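Local coordinates for protein chitinase A (Cycas revoluta, PDB 4R5E) that probably hydrolyses chitin as a class V plant chitinase of glycoside hydrolase family 18, at residues Tyr119-Pro124 and Gln164-Trp169; Glu158-His163 and Val187-Tyr192; Lys233-Ile238 and Gly324-Ser329. One frame throughout, in Å; residues are numbered along the deposited sequence.

Interaction 1: Tyr119-Pro124 and Gln164-Trp169. With AMI (allosamizoline), chain E.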
loop_
_atom_site.group_PDB
_atom_site.type_symbol
_atom_site.label_atom_id
_atom_site.label_comp_id
_atom_site.label_asym_id
_atom_site.label_seq_id
_atom_site.Cartn_x
_atom_site.Cartn_y
_atom_site.Cartn_z
ATOM N N TYR A 119 -8.971 3.388 -2.311
ATOM C CA TYR A 119 -10.382 3.171 -2.033
ATOM C C TYR A 119 -10.543 1.711 -1.621
ATOM O O TYR A 119 -10.395 0.809 -2.444
ATOM C CB TYR A 119 -11.197 3.472 -3.296
ATOM C CG TYR A 119 -12.691 3.204 -3.234
ATOM C CD1 TYR A 119 -13.370 3.085 -2.022
ATOM C CD2 TYR A 119 -13.435 3.117 -4.408
ATOM C CE1 TYR A 119 -14.737 2.859 -1.990
ATOM C CE2 TYR A 119 -14.798 2.899 -4.387
ATOM C CZ TYR A 119 -15.446 2.763 -3.177
ATOM O OH TYR A 119 -16.804 2.545 -3.147
ATOM N N GLU A 120 -10.832 1.491 -0.342
ATOM C CA GLU A 120 -10.870 0.146 0.228
ATOM C C GLU A 120 -12.269 -0.156 0.781
ATOM O O GLU A 120 -12.540 0.136 1.944
ATOM C CB GLU A 120 -9.792 0.029 1.313
ATOM C CG GLU A 120 -8.404 0.390 0.795
ATOM C CD GLU A 120 -7.298 0.271 1.828
ATOM O OE1 GLU A 120 -7.459 -0.504 2.795
ATOM O OE2 GLU A 120 -6.258 0.945 1.664
ATOM N N TYR A 121 -13.181 -0.723 -0.017
ATOM C CA TYR A 121 -12.958 -1.206 -1.387
ATOM C C TYR A 121 -14.173 -0.920 -2.240
ATOM O O TYR A 121 -15.261 -0.692 -1.706
ATOM C CB TYR A 121 -12.733 -2.719 -1.384
ATOM C CG TYR A 121 -11.647 -3.134 -0.451
ATOM C CD1 TYR A 121 -10.321 -3.143 -0.858
ATOM C CD2 TYR A 121 -11.943 -3.480 0.859
ATOM C CE1 TYR A 121 -9.311 -3.503 0.014
ATOM C CE2 TYR A 121 -10.947 -3.845 1.734
ATOM C CZ TYR A 121 -9.638 -3.854 1.309
ATOM O OH TYR A 121 -8.666 -4.222 2.202
ATOM N N PRO A 122 -14.005 -0.954 -3.573
ATOM C CA PRO A 122 -15.125 -0.772 -4.494
ATOM C C PRO A 122 -16.006 -2.018 -4.586
ATOM O O PRO A 122 -16.037 -2.700 -5.609
ATOM C CB PRO A 122 -14.432 -0.465 -5.826
ATOM C CG PRO A 122 -13.124 -1.176 -5.720
ATOM C CD PRO A 122 -12.718 -0.995 -4.288
ATOM N N GLU A 123 -16.719 -2.287 -3.500
ATOM C CA GLU A 123 -17.686 -3.373 -3.433
ATOM C C GLU A 123 -18.835 -2.904 -2.538
ATOM O O GLU A 123 -18.618 -2.084 -1.644
ATOM C CB GLU A 123 -17.030 -4.661 -2.908
ATOM C CG GLU A 123 -16.399 -4.563 -1.522
ATOM C CD GLU A 123 -17.389 -4.722 -0.382
ATOM O OE1 GLU A 123 -18.493 -5.256 -0.604
ATOM O OE2 GLU A 123 -17.056 -4.314 0.746
ATOM N N PRO A 124 -20.060 -3.421 -2.754
ATOM C CA PRO A 124 -20.494 -4.460 -3.692
ATOM C C PRO A 124 -20.563 -3.986 -5.146
ATOM O O PRO A 124 -19.977 -2.955 -5.481
ATOM C CB PRO A 124 -21.870 -4.859 -3.146
ATOM C CG PRO A 124 -22.363 -3.636 -2.472
ATOM C CD PRO A 124 -21.151 -3.018 -1.848
ATOM N N GLN A 164 -8.089 -10.617 -6.715
ATOM C CA GLN A 164 -8.856 -10.021 -7.812
ATOM C C GLN A 164 -10.368 -10.041 -7.568
ATOM O O GLN A 164 -11.095 -9.233 -8.130
ATOM C CB GLN A 164 -8.501 -10.732 -9.125
ATOM C CG GLN A 164 -9.138 -10.145 -10.382
ATOM C CD GLN A 164 -10.431 -10.824 -10.810
ATOM O OE1 GLN A 164 -10.719 -11.960 -10.422
ATOM N NE2 GLN A 164 -11.211 -10.135 -11.634
ATOM N N LYS A 165 -10.829 -10.960 -6.728
ATOM C CA LYS A 165 -12.238 -11.104 -6.388
ATOM C C LYS A 165 -12.514 -10.404 -5.070
ATOM O O LYS A 165 -11.751 -10.539 -4.123
ATOM C CB LYS A 165 -12.610 -12.582 -6.224
ATOM C CG LYS A 165 -12.257 -13.478 -7.391
ATOM C CD LYS A 165 -13.163 -13.254 -8.584
ATOM C CE LYS A 165 -12.854 -14.270 -9.670
ATOM N NZ LYS A 165 -13.612 -14.009 -10.920
ATOM N N LEU A 166 -13.613 -9.664 -5.018
ATOM C CA LEU A 166 -14.099 -9.066 -3.783
ATOM C C LEU A 166 -15.402 -9.780 -3.411
ATOM O O LEU A 166 -16.452 -9.438 -3.943
ATOM C CB LEU A 166 -14.346 -7.569 -3.981
ATOM C CG LEU A 166 -13.099 -6.734 -4.302
ATOM C CD1 LEU A 166 -13.475 -5.359 -4.835
ATOM C CD2 LEU A 166 -12.206 -6.598 -3.076
ATOM N N PHE A 167 -15.367 -10.795 -2.546
ATOM C CA PHE A 167 -14.168 -11.361 -1.931
ATOM C C PHE A 167 -14.048 -12.842 -2.325
ATOM O O PHE A 167 -15.032 -13.455 -2.754
ATOM C CB PHE A 167 -14.258 -11.161 -0.419
ATOM C CG PHE A 167 -14.273 -9.710 -0.016
ATOM C CD1 PHE A 167 -13.090 -8.994 0.078
ATOM C CD2 PHE A 167 -15.471 -9.046 0.226
ATOM C CE1 PHE A 167 -13.089 -7.652 0.429
ATOM C CE2 PHE A 167 -15.477 -7.703 0.576
ATOM C CZ PHE A 167 -14.288 -7.005 0.679
ATOM N N PRO A 168 -12.844 -13.429 -2.204
ATOM C CA PRO A 168 -12.669 -14.784 -2.753
ATOM C C PRO A 168 -13.582 -15.855 -2.132
ATOM O O PRO A 168 -13.970 -16.795 -2.820
ATOM C CB PRO A 168 -11.182 -15.090 -2.503
ATOM C CG PRO A 168 -10.691 -14.051 -1.557
ATOM C CD PRO A 168 -11.594 -12.869 -1.662
ATOM N N TRP A 169 -13.935 -15.688 -0.860
ATOM C CA TRP A 169 -14.841 -16.612 -0.158
ATOM C C TRP A 169 -16.327 -16.336 -0.455
ATOM O O TRP A 169 -17.182 -17.202 -0.246
ATOM C CB TRP A 169 -14.584 -16.555 1.356
ATOM C CG TRP A 169 -14.897 -15.221 2.007
ATOM C CD1 TRP A 169 -16.102 -14.819 2.510
ATOM C CD2 TRP A 169 -13.990 -14.128 2.221
ATOM N NE1 TRP A 169 -16.004 -13.548 3.020
ATOM C CE2 TRP A 169 -14.720 -13.098 2.853
ATOM C CE3 TRP A 169 -12.636 -13.916 1.933
ATOM C CZ2 TRP A 169 -14.140 -11.874 3.209
ATOM C CZ3 TRP A 169 -12.059 -12.700 2.285
ATOM C CH2 TRP A 169 -12.811 -11.694 2.916
HETATM C C1 AMI E . -2.985 0.481 3.731
HETATM C C2 AMI E . -3.854 1.727 3.587
HETATM C C3 AMI E . -3.491 2.646 4.745
HETATM C C4 AMI E . -3.058 1.652 5.833
HETATM C C5 AMI E . -2.245 0.624 5.050
HETATM C C6 AMI E . -1.933 -0.712 5.731
HETATM C C7 AMI E . -2.461 1.582 1.831
HETATM C C8 AMI E . -2.201 2.856 -0.232
HETATM C C9 AMI E . -0.742 0.926 0.237
HETATM N N2 AMI E . -3.410 2.265 2.304
HETATM N N7 AMI E . -1.839 1.781 0.683
HETATM O O3 AMI E . -4.589 3.495 5.107
HETATM O O4 AMI E . -2.285 2.264 6.867
HETATM O O6 AMI E . -3.121 -1.405 6.103
HETATM O O7 AMI E . -2.040 0.501 2.671
#

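Interaction 2: Glu158-His163 and Val187-Tyr192. With AMI (allosamizoline), chain E.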
loop_
_atom_site.group_PDB
_atom_site.type_symbol
_atom_site.label_atom_id
_atom_site.label_comp_id
_atom_site.label_asym_id
_atom_site.label_seq_id
_atom_site.Cartn_x
_atom_site.Cartn_y
_atom_site.Cartn_z
ATOM N N GLU A 158 -3.772 2.743 -8.529
ATOM C CA GLU A 158 -4.707 2.548 -7.439
ATOM C C GLU A 158 -4.269 1.390 -6.560
ATOM O O GLU A 158 -3.587 0.461 -7.005
ATOM C CB GLU A 158 -6.136 2.325 -7.951
ATOM C CG GLU A 158 -6.406 0.915 -8.457
ATOM C CD GLU A 158 -7.785 0.735 -9.058
ATOM O OE1 GLU A 158 -8.280 -0.413 -9.026
ATOM O OE2 GLU A 158 -8.359 1.717 -9.576
ATOM N N ALA A 159 -4.661 1.478 -5.300
ATOM C CA ALA A 159 -4.541 0.374 -4.380
ATOM C C ALA A 159 -5.612 -0.665 -4.678
ATOM O O ALA A 159 -6.767 -0.318 -4.941
ATOM C CB ALA A 159 -4.683 0.877 -2.953
ATOM N N VAL A 160 -5.226 -1.939 -4.623
ATOM C CA VAL A 160 -6.178 -3.037 -4.736
ATOM C C VAL A 160 -6.025 -4.037 -3.593
ATOM O O VAL A 160 -4.942 -4.211 -3.015
ATOM C CB VAL A 160 -6.102 -3.773 -6.103
ATOM C CG1 VAL A 160 -6.432 -2.827 -7.255
ATOM C CG2 VAL A 160 -4.753 -4.447 -6.319
ATOM N N TYR A 161 -7.145 -4.676 -3.275
ATOM C CA TYR A 161 -7.193 -5.839 -2.397
ATOM C C TYR A 161 -6.191 -6.892 -2.875
ATOM O O TYR A 161 -5.811 -6.918 -4.048
ATOM C CB TYR A 161 -8.624 -6.387 -2.408
ATOM C CG TYR A 161 -8.926 -7.429 -1.363
ATOM C CD1 TYR A 161 -8.748 -7.157 -0.018
ATOM C CD2 TYR A 161 -9.414 -8.679 -1.722
ATOM C CE1 TYR A 161 -9.025 -8.112 0.945
ATOM C CE2 TYR A 161 -9.701 -9.636 -0.769
ATOM C CZ TYR A 161 -9.506 -9.346 0.562
ATOM O OH TYR A 161 -9.789 -10.289 1.519
ATOM N N PHE A 162 -5.754 -7.764 -1.969
ATOM C CA PHE A 162 -4.751 -8.765 -2.328
ATOM C C PHE A 162 -5.220 -9.695 -3.444
ATOM O O PHE A 162 -4.398 -10.243 -4.175
ATOM C CB PHE A 162 -4.318 -9.579 -1.101
ATOM C CG PHE A 162 -5.143 -10.817 -0.847
ATOM C CD1 PHE A 162 -6.377 -10.732 -0.219
ATOM C CD2 PHE A 162 -4.658 -12.072 -1.191
ATOM C CE1 PHE A 162 -7.133 -11.869 0.030
ATOM C CE2 PHE A 162 -5.406 -13.213 -0.947
ATOM C CZ PHE A 162 -6.642 -13.113 -0.332
ATOM N N HIS A 163 -6.539 -9.861 -3.554
ATOM C CA HIS A 163 -7.160 -10.799 -4.482
ATOM C C HIS A 163 -7.982 -10.039 -5.522
ATOM O O HIS A 163 -8.519 -8.966 -5.242
ATOM C CB HIS A 163 -8.062 -11.749 -3.690
ATOM C CG HIS A 163 -8.335 -13.053 -4.370
ATOM N ND1 HIS A 163 -9.229 -13.183 -5.411
ATOM C CD2 HIS A 163 -7.863 -14.297 -4.128
ATOM C CE1 HIS A 163 -9.282 -14.443 -5.796
ATOM N NE2 HIS A 163 -8.461 -15.141 -5.032
ATOM N N VAL A 187 -1.223 -1.208 -10.545
ATOM C CA VAL A 187 -1.949 -1.275 -9.288
ATOM C C VAL A 187 -1.016 -1.744 -8.178
ATOM O O VAL A 187 -0.098 -2.534 -8.401
ATOM C CB VAL A 187 -3.197 -2.179 -9.363
ATOM C CG1 VAL A 187 -4.169 -1.613 -10.382
ATOM C CG2 VAL A 187 -2.841 -3.624 -9.698
ATOM N N ASN A 188 -1.267 -1.221 -6.988
ATOM C CA ASN A 188 -0.518 -1.555 -5.796
ATOM C C ASN A 188 -1.307 -2.596 -5.015
ATOM O O ASN A 188 -2.334 -2.290 -4.410
ATOM C CB ASN A 188 -0.267 -0.282 -4.990
ATOM C CG ASN A 188 0.629 0.692 -5.725
ATOM O OD1 ASN A 188 1.677 0.314 -6.244
ATOM N ND2 ASN A 188 0.220 1.951 -5.778
ATOM N N VAL A 189 -0.834 -3.839 -5.079
ATOM C CA VAL A 189 -1.535 -4.989 -4.503
ATOM C C VAL A 189 -1.217 -5.079 -3.015
ATOM O O VAL A 189 -0.061 -5.293 -2.645
ATOM C CB VAL A 189 -1.120 -6.309 -5.200
ATOM C CG1 VAL A 189 -1.878 -7.497 -4.616
ATOM C CG2 VAL A 189 -1.348 -6.218 -6.707
ATOM N N MET A 190 -2.242 -4.930 -2.177
ATOM C CA MET A 190 -2.055 -4.878 -0.728
ATOM C C MET A 190 -2.030 -6.300 -0.190
ATOM O O MET A 190 -2.990 -6.784 0.418
ATOM C CB MET A 190 -3.129 -4.008 -0.073
ATOM C CG MET A 190 -2.942 -2.533 -0.424
ATOM S SD MET A 190 -4.120 -1.388 0.301
ATOM C CE MET A 190 -5.619 -1.927 -0.505
ATOM N N ALA A 191 -0.882 -6.944 -0.405
ATOM C CA ALA A 191 -0.684 -8.366 -0.130
ATOM C C ALA A 191 -0.236 -8.579 1.314
ATOM O O ALA A 191 0.815 -9.169 1.586
ATOM C CB ALA A 191 0.332 -8.935 -1.104
ATOM N N TYR A 192 -1.051 -8.100 2.244
ATOM C CA TYR A 192 -0.745 -8.196 3.667
ATOM C C TYR A 192 -2.018 -7.954 4.475
ATOM O O TYR A 192 -3.091 -7.799 3.894
ATOM C CB TYR A 192 0.376 -7.211 4.039
ATOM C CG TYR A 192 0.174 -5.800 3.522
ATOM C CD1 TYR A 192 -0.789 -4.960 4.063
ATOM C CD2 TYR A 192 0.948 -5.313 2.479
ATOM C CE1 TYR A 192 -0.964 -3.673 3.576
ATOM C CE2 TYR A 192 0.780 -4.027 1.997
ATOM C CZ TYR A 192 -0.173 -3.214 2.548
ATOM O OH TYR A 192 -0.331 -1.938 2.049
HETATM C C1 AMI E . -2.985 0.481 3.731
HETATM C C2 AMI E . -3.854 1.727 3.587
HETATM C C3 AMI E . -3.491 2.646 4.745
HETATM C C4 AMI E . -3.058 1.652 5.833
HETATM C C5 AMI E . -2.245 0.624 5.050
HETATM C C6 AMI E . -1.933 -0.712 5.731
HETATM C C7 AMI E . -2.461 1.582 1.831
HETATM C C8 AMI E . -2.201 2.856 -0.232
HETATM C C9 AMI E . -0.742 0.926 0.237
HETATM N N2 AMI E . -3.410 2.265 2.304
HETATM N N7 AMI E . -1.839 1.781 0.683
HETATM O O3 AMI E . -4.589 3.495 5.107
HETATM O O4 AMI E . -2.285 2.264 6.867
HETATM O O6 AMI E . -3.121 -1.405 6.103
HETATM O O7 AMI E . -2.040 0.501 2.671
HETATM O O HOH W 1 -5.685 -6.803 0.897
#

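Interaction 3: Lys233-Ile238 and Gly324-Ser329. With AMI (allosamizoline), chain E; NAA (2-acetamido-2-deoxy-beta-D-allopyranose), chain B.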
loop_
_atom_site.group_PDB
_atom_site.type_symbol
_atom_site.label_atom_id
_atom_site.label_comp_id
_atom_site.label_asym_id
_atom_site.label_seq_id
_atom_site.Cartn_x
_atom_site.Cartn_y
_atom_site.Cartn_z
ATOM N N LYS A 233 1.754 -4.837 -14.730
ATOM C CA LYS A 233 0.811 -3.907 -14.096
ATOM C C LYS A 233 0.602 -4.187 -12.600
ATOM O O LYS A 233 -0.113 -3.434 -11.933
ATOM C CB LYS A 233 -0.555 -3.961 -14.797
ATOM C CG LYS A 233 -0.552 -3.589 -16.271
ATOM C CD LYS A 233 -0.560 -2.086 -16.463
ATOM C CE LYS A 233 -0.625 -1.716 -17.931
ATOM N NZ LYS A 233 -0.699 -0.244 -18.110
ATOM N N LEU A 234 1.187 -5.265 -12.080
ATOM C CA LEU A 234 1.072 -5.602 -10.662
ATOM C C LEU A 234 2.326 -5.211 -9.889
ATOM O O LEU A 234 3.445 -5.562 -10.264
ATOM C CB LEU A 234 0.831 -7.099 -10.487
ATOM C CG LEU A 234 -0.446 -7.662 -11.119
ATOM C CD1 LEU A 234 -0.409 -9.178 -11.052
ATOM C CD2 LEU A 234 -1.688 -7.119 -10.423
ATOM N N VAL A 235 2.126 -4.476 -8.803
ATOM C CA VAL A 235 3.211 -4.117 -7.898
ATOM C C VAL A 235 2.907 -4.740 -6.531
ATOM O O VAL A 235 1.868 -4.464 -5.925
ATOM C CB VAL A 235 3.383 -2.591 -7.836
ATOM C CG1 VAL A 235 4.359 -2.187 -6.737
ATOM C CG2 VAL A 235 3.869 -2.073 -9.181
ATOM N N LEU A 236 3.807 -5.611 -6.072
ATOM C CA LEU A 236 3.575 -6.392 -4.854
ATOM C C LEU A 236 3.820 -5.588 -3.580
ATOM O O LEU A 236 4.927 -5.117 -3.338
ATOM C CB LEU A 236 4.476 -7.626 -4.844
ATOM C CG LEU A 236 4.348 -8.538 -3.624
ATOM C CD1 LEU A 236 2.988 -9.209 -3.576
ATOM C CD2 LEU A 236 5.468 -9.564 -3.635
ATOM N N GLY A 237 2.788 -5.462 -2.758
ATOM C CA GLY A 237 2.913 -4.751 -1.494
ATOM C C GLY A 237 3.603 -5.576 -0.435
ATOM O O GLY A 237 3.361 -6.777 -0.328
ATOM N N ILE A 238 4.457 -4.911 0.342
ATOM C CA ILE A 238 5.177 -5.504 1.461
ATOM C C ILE A 238 5.079 -4.527 2.633
ATOM O O ILE A 238 5.374 -3.338 2.478
ATOM C CB ILE A 238 6.663 -5.744 1.122
ATOM C CG1 ILE A 238 6.796 -6.605 -0.142
ATOM C CG2 ILE A 238 7.380 -6.397 2.303
ATOM C CD1 ILE A 238 8.209 -6.724 -0.660
ATOM N N GLY A 324 6.975 -4.710 -10.043
ATOM C CA GLY A 324 7.866 -4.373 -8.942
ATOM C C GLY A 324 7.216 -4.616 -7.598
ATOM O O GLY A 324 6.393 -5.516 -7.441
ATOM N N TYR A 325 7.619 -3.814 -6.612
ATOM C CA TYR A 325 7.118 -3.940 -5.253
ATOM C C TYR A 325 6.880 -2.561 -4.656
ATOM O O TYR A 325 7.419 -1.555 -5.143
ATOM C CB TYR A 325 8.118 -4.704 -4.377
ATOM C CG TYR A 325 9.491 -4.067 -4.358
ATOM C CD1 TYR A 325 9.783 -3.023 -3.483
ATOM C CD2 TYR A 325 10.489 -4.492 -5.222
ATOM C CE1 TYR A 325 11.030 -2.419 -3.477
ATOM C CE2 TYR A 325 11.744 -3.898 -5.217
ATOM C CZ TYR A 325 12.011 -2.863 -4.337
ATOM O OH TYR A 325 13.264 -2.273 -4.342
ATOM N N PHE A 326 6.079 -2.528 -3.597
ATOM C CA PHE A 326 5.900 -1.307 -2.809
ATOM C C PHE A 326 6.013 -1.606 -1.328
ATOM O O PHE A 326 5.758 -2.725 -0.891
ATOM C CB PHE A 326 4.587 -0.566 -3.156
ATOM C CG PHE A 326 3.348 -1.085 -2.465
ATOM C CD1 PHE A 326 3.088 -0.782 -1.131
ATOM C CD2 PHE A 326 2.406 -1.819 -3.172
ATOM C CE1 PHE A 326 1.937 -1.232 -0.514
ATOM C CE2 PHE A 326 1.253 -2.273 -2.560
ATOM C CZ PHE A 326 1.017 -1.985 -1.223
ATOM N N PHE A 327 6.396 -0.583 -0.574
ATOM C CA PHE A 327 6.433 -0.631 0.875
ATOM C C PHE A 327 5.433 0.352 1.471
ATOM O O PHE A 327 5.427 1.529 1.105
ATOM C CB PHE A 327 7.825 -0.264 1.383
ATOM C CG PHE A 327 8.850 -1.347 1.203
ATOM C CD1 PHE A 327 8.794 -2.509 1.962
ATOM C CD2 PHE A 327 9.885 -1.197 0.295
ATOM C CE1 PHE A 327 9.741 -3.507 1.805
ATOM C CE2 PHE A 327 10.840 -2.192 0.137
ATOM C CZ PHE A 327 10.767 -3.345 0.900
ATOM N N TRP A 328 4.597 -0.145 2.382
ATOM C CA TRP A 328 3.803 0.700 3.272
ATOM C C TRP A 328 4.283 0.448 4.704
ATOM O O TRP A 328 4.149 -0.677 5.177
ATOM C CB TRP A 328 2.300 0.385 3.206
ATOM C CG TRP A 328 1.574 1.247 4.191
ATOM C CD1 TRP A 328 1.455 1.033 5.534
ATOM C CD2 TRP A 328 0.958 2.513 3.933
ATOM N NE1 TRP A 328 0.794 2.082 6.123
ATOM C CE2 TRP A 328 0.478 3.004 5.163
ATOM C CE3 TRP A 328 0.763 3.279 2.780
ATOM C CZ2 TRP A 328 -0.198 4.218 5.272
ATOM C CZ3 TRP A 328 0.099 4.484 2.888
ATOM C CH2 TRP A 328 -0.375 4.944 4.123
ATOM N N SER A 329 4.807 1.443 5.431
ATOM C CA SER A 329 5.081 2.813 4.967
ATOM C C SER A 329 6.492 3.186 5.421
ATOM O O SER A 329 6.987 2.668 6.420
ATOM C CB SER A 329 4.044 3.806 5.507
ATOM O OG SER A 329 4.000 3.815 6.932
HETATM C C1 AMI E . -2.985 0.481 3.731
HETATM C C2 AMI E . -3.854 1.727 3.587
HETATM C C3 AMI E . -3.491 2.646 4.745
HETATM C C4 AMI E . -3.058 1.652 5.833
HETATM C C5 AMI E . -2.245 0.624 5.050
HETATM C C6 AMI E . -1.933 -0.712 5.731
HETATM C C7 AMI E . -2.461 1.582 1.831
HETATM C C8 AMI E . -2.201 2.856 -0.232
HETATM C C9 AMI E . -0.742 0.926 0.237
HETATM N N2 AMI E . -3.410 2.265 2.304
HETATM N N7 AMI E . -1.839 1.781 0.683
HETATM O O3 AMI E . -4.589 3.495 5.107
HETATM O O4 AMI E . -2.285 2.264 6.867
HETATM O O6 AMI E . -3.121 -1.405 6.103
HETATM O O7 AMI E . -2.040 0.501 2.671
HETATM C C1 NAA B . -2.895 2.957 7.956
HETATM C C2 NAA B . -1.934 3.110 9.124
HETATM C C3 NAA B . -2.529 4.043 10.175
HETATM C C4 NAA B . -3.027 5.356 9.569
HETATM C C5 NAA B . -3.900 5.076 8.355
HETATM C C6 NAA B . -4.352 6.358 7.650
HETATM C C7 NAA B . -0.453 1.193 9.580
HETATM C C8 NAA B . -0.323 -0.146 10.250
HETATM N N2 NAA B . -1.635 1.805 9.705
HETATM O O3 NAA B . -3.617 3.366 10.825
HETATM O O4 NAA B . -3.828 6.078 10.521
HETATM O O5 NAA B . -3.173 4.259 7.436
HETATM O O6 NAA B . -5.104 6.030 6.473
HETATM O O7 NAA B . 0.490 1.673 8.969
#

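Interaction 1: Tyr119-Pro124 and Gln164-Trp169
At the C-terminal rim of the family 18 TIM barrel, Tyr121, Pro122 and Glu123 of the loop after strand 114-119 pack against Leu166 and Phe167, which follow strand 155-161. Glu120, at the head of this loop, is the last residue of the DxDxE signature, whose counterpart in family 18 enzymes is the general acid; the contact lies just behind this residue, and 225 Å² is buried in it. Leu166 supplies the aliphatic part: its CD1 reaches the backbone O of Pro122 at 3.8 Å and the CB of Glu123 at 4.1 Å, while its other methyl, CD2, lies 4.3 Å from Tyr121 CB. Phe167 meets two of the same residues, Tyr121 and Glu123, farther out along their side chains. Tyr121 CD2 arrives at the edge of the Phe167 ring, near its plane, 4.2 Å from CZ. Glu123 crosses that ring at about a right angle, with its CD 3.7 Å from Phe167 CE2 and its carboxylate plane turned 63° from the ring. A chi1 of 59° sets Glu123 CG between backbone N and carbonyl carbon, and a bend at chi2 then carries the acid back to the phenyl group. Cis peptides precede Tyr121, Pro124 and Phe167, and Pro122 centres an inverse gamma turn. Tyr161 adds edge-to-face contacts to both Tyr121 and Phe167. On the ligand side, the Tyr121 ring lies against Glu120 CB, which sits 3.7 Å above the ring's centre, and the extended Glu120 chain brings OE2 to 3.2 Å from C2 of the bound allosamizoline.

Interaction 2: Glu158-His163 and Val187-Tyr192
Three backbone hydrogen bonds join Glu158, Val160, Asn188 and Met190 as parallel neighbours: Asn188 N to Glu158 O, Val160 N to Asn188 O, and Met190 N to Val160 O, each 2.9 Å long. All are nearly straight at the hydrogen, the least so at 164°, and the strand axes run 35° apart, a twist in keeping with adjacent strands of a TIM barrel. Beyond the last rung a water takes over, accepting from Phe162 N and donating to Met190 O at 2.7 Å. Side chains then sort to two faces. On one, the Val160 and Val187 side chains cross at about a right angle, and Val160 CG2 meets Val189 CG2 at 3.9 Å, while Glu158 and Val187 lie side by side. Ala159 and Asn188 point to the other. Met190, at the strand end, bends at chi3 (-65°), which brings CE to 3.8 Å from Ala159 CB and leaves SD 3.7 Å from O7 of the bound allosamizoline. Tyr192 donates its hydroxyl to that same O7 at 3.0 Å, and Asn188 is held from elsewhere, its OD1 by Trp186 and its ND2 by Tyr32. Strand 155-161 is bonded on its far side to strand 114-119 through Ala159 and Leu117. Strand 186-190 is bonded likewise to strand 234-247, and helix 217-227 packs on Val160 through Phe224.

Interaction 3: Lys233-Ile238 and Gly324-Ser329
The carbonyl O of Leu236 accepts a hydrogen bond from Phe326 N, 2.8 Å away and above the carbonyl plane; a weaker, bent CA-H contact sets Tyr325 CA 3.1 Å from Leu236 O. This is one rung of the parallel pairing of strand 324-328, the last of the TIM barrel, with strand 234-247. The ladder continues with Leu236 N to Gly324 O, then Ile238 N to Phe326 O, bent to 142° at the hydrogen, and a longer rung of 3.3 Å from Trp328 N to Ile238 O. On one face Ile238 lies alongside Phe327, CG2 against CE1 at 3.8 Å. On the other, with chi1 at 83°, the Phe326 ring lies across the neighbouring strand with one face over Gly237 CA, a CH-pi contact modelled too close for its length to be trusted; the ring's CE1 comes 3.5 Å from allosamizoline C9. Trp328 CG is trans to its backbone N (chi1 177°), and the indole spreads along the ligand: allosamizoline C5 stands 3.5 Å above one face, toward the rim, Ser329 CB covers the opposite face, and a cis peptide joins the two residues. At the edge, in plane, NE1 donates to O7 of the adjoining allopyranose at 2.9 Å. The chemistry is consistent with an aromatic platform for the ring at this subsite, here held by an inhibitor fragment, while the indole N-H reads the acetamido carbonyl of the next sugar, as recognition of N-acetylated chitin would require.

In the fold
All three contacts touch one ligand, allosamizoline, at the mouth of the barrel, and each reaches it from a different strand end. Interactions 2 and 3 are 8 Å apart between centres and share the barrel wall: strands 186-190 and 234-247 are neighbours, with Val189 O 2.9 Å from Gly237 N, while Asn188 CB packs against Phe326 CE2 at 3.5 Å. Interaction 1, centred 10 Å from interaction 2, joins it through Tyr161, whose CB meets Leu166 CD2 at 3.6 Å, and through Glu120 OE2, 3.4 Å from Met190 SD. Interactions 1 and 3 do not touch, their nearest atoms being about 7 Å apart; the ligand spans them, further held by Asp193 and Gly78.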